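Local coordinates for protein tubulin-specific chaperone, putative (Trypanosoma brucei, PDB 4B6M) that is a tubulin-binding cofactor B, represented here by its CAP-Gly domain, and probably binds alpha-tubulin and microtubule plus ends, at residues G51-G55 and T56-Q60. Numbering follows the deposited sequence.
Sequences GTVKG and TRVFQ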
loop_
_atom_site.group_PDB
_atom_site.type_symbol
_atom_site.label_atom_id
_atom_site.label_comp_id
_atom_site.label_asym_id
_atom_site.label_seq_id
_atom_site.Cartn_x
_atom_site.Cartn_y
_atom_site.Cartn_z
ATOM N N GLY A 51 1.125 7.110 -4.520
ATOM C CA GLY A 51 0.008 6.465 -5.246
ATOM C C GLY A 51 0.033 6.602 -6.754
ATOM O O GLY A 51 -0.896 6.146 -7.459
ATOM N N THR A 52 1.100 7.180 -7.274
ATOM C CA THR A 52 1.276 7.324 -8.723
ATOM C C THR A 52 2.422 6.453 -9.245
ATOM O O THR A 52 3.285 6.015 -8.462
ATOM C CB THR A 52 1.554 8.783 -9.116
ATOM O OG1 THR A 52 2.853 9.166 -8.653
ATOM C CG2 THR A 52 0.520 9.725 -8.537
ATOM N N VAL A 53 2.424 6.212 -10.560
ATOM C CA VAL A 53 3.509 5.532 -11.277
ATOM C C VAL A 53 3.941 6.375 -12.476
ATOM O O VAL A 53 3.139 6.611 -13.391
ATOM C CB VAL A 53 3.117 4.122 -11.786
ATOM C CG1 VAL A 53 4.321 3.500 -12.483
ATOM C CG2 VAL A 53 2.658 3.248 -10.622
ATOM N N LYS A 54 5.191 6.833 -12.458
ATOM C CA LYS A 54 5.704 7.812 -13.439
ATOM C C LYS A 54 4.714 8.961 -13.714
ATOM O O LYS A 54 4.543 9.400 -14.870
ATOM C CB LYS A 54 6.131 7.110 -14.723
ATOM C CG LYS A 54 7.505 6.473 -14.628
ATOM C CD LYS A 54 7.814 5.657 -15.869
ATOM C CE LYS A 54 7.164 4.285 -15.797
ATOM N NZ LYS A 54 7.796 3.425 -14.750
ATOM N N GLY A 55 4.095 9.446 -12.642
ATOM C CA GLY A 55 3.119 10.528 -12.697
ATOM C C GLY A 55 1.664 10.126 -12.806
ATOM O O GLY A 55 0.781 10.887 -12.433
ATOM N N THR A 56 1.398 8.938 -13.329
ATOM C CA THR A 56 0.016 8.504 -13.530
ATOM C C THR A 56 -0.595 7.960 -12.240
ATOM O O THR A 56 -0.049 7.041 -11.625
ATOM C CB THR A 56 -0.092 7.486 -14.692
ATOM O OG1 THR A 56 0.421 8.089 -15.901
ATOM C CG2 THR A 56 -1.516 7.051 -14.884
ATOM N N ARG A 57 -1.709 8.546 -11.815
ATOM C CA ARG A 57 -2.321 8.160 -10.541
ATOM C C ARG A 57 -2.950 6.782 -10.671
ATOM O O ARG A 57 -3.584 6.466 -11.690
ATOM C CB ARG A 57 -3.333 9.192 -10.034
ATOM C CG ARG A 57 -3.870 8.842 -8.653
ATOM C CD ARG A 57 -4.242 10.050 -7.830
ATOM N NE ARG A 57 -3.122 10.974 -7.583
ATOM C CZ ARG A 57 -2.197 10.799 -6.642
ATOM N NH1 ARG A 57 -2.234 9.731 -5.840
ATOM N NH2 ARG A 57 -1.234 11.701 -6.491
ATOM N N VAL A 58 -2.739 5.961 -9.651
ATOM C CA VAL A 58 -3.412 4.670 -9.560
ATOM C C VAL A 58 -4.456 4.721 -8.458
ATOM O O VAL A 58 -5.605 4.301 -8.667
ATOM C CB VAL A 58 -2.426 3.493 -9.355
ATOM C CG1 VAL A 58 -3.203 2.177 -9.222
ATOM C CG2 VAL A 58 -1.468 3.393 -10.526
ATOM N N PHE A 59 -4.071 5.223 -7.292
ATOM C CA PHE A 59 -4.993 5.447 -6.186
ATOM C C PHE A 59 -4.754 6.794 -5.536
ATOM O O PHE A 59 -3.621 7.323 -5.536
ATOM C CB PHE A 59 -4.955 4.284 -5.160
ATOM C CG PHE A 59 -3.644 4.132 -4.425
ATOM C CD1 PHE A 59 -2.637 3.356 -4.968
ATOM C CD2 PHE A 59 -3.457 4.720 -3.164
ATOM C CE1 PHE A 59 -1.421 3.190 -4.300
ATOM C CE2 PHE A 59 -2.241 4.555 -2.477
ATOM C CZ PHE A 59 -1.238 3.784 -3.054
ATOM N N GLN A 60 -5.827 7.373 -4.994
ATOM C CA GLN A 60 -5.766 8.644 -4.292
ATOM C C GLN A 60 -4.880 8.487 -3.069
ATOM O O GLN A 60 -5.069 7.548 -2.299
ATOM C CB GLN A 60 -7.172 9.066 -3.872
ATOM C CG GLN A 60 -7.279 10.478 -3.327
ATOM C CD GLN A 60 -8.717 10.868 -3.062
ATOM O OE1 GLN A 60 -9.441 10.161 -2.359
ATOM N NE2 GLN A 60 -9.142 11.992 -3.631
HETATM O O HOH W 1 2.822 8.616 -16.630
#
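V53 and T56 close a tight beta hairpin of the CAP-Gly domain, their backbones bonded in both directions around a type I' turn with K54 and G55 at its corners. V53 N reaches T56 O at 2.8 Å, while T56 N returns to V53 O from well above the carbonyl plane. Water 1 spans the turn, giving a hydrogen to K54 O and hydrogen-bonding T56 OG1. At the open end of the hairpin, just before strand 52-53 and just after strand 56-57, G51 O takes V58 N at 2.9 Å, in the carbonyl plane, and F59 N more weakly at 3.3 Å, so two successive amides converge on one oxygen.

T52 and R57 form the non-hydrogen-bonded pair between these bonds, and T52 CA lies 3.2 Å from T56 O in a CA-H...O contact. On their face of the hairpin the T52 methyl sits over the guanidinium of R57, CG2 to NH2 3.3 Å. The arginine starts with CG anti to its backbone N and then bends at chi3 (-60°), which folds the guanidinium back over T52. There NH1 grips F59 O and also D50 O, while D50 OD1 holds T52 OG1.

On the side away from T52 and R57, V53 is buried, its side chain alongside that of V58, which follows the strand, CG2 to CG2 4.1 Å. Both valines touch F68 of strand 66-69, which also meets the F59 ring edge-to-face. G51, with phi and psi of 85° and 6° that suit glycine, lays its backbone on that ring as a CH-pi contact, CA 3.8 Å from the F59 centroid.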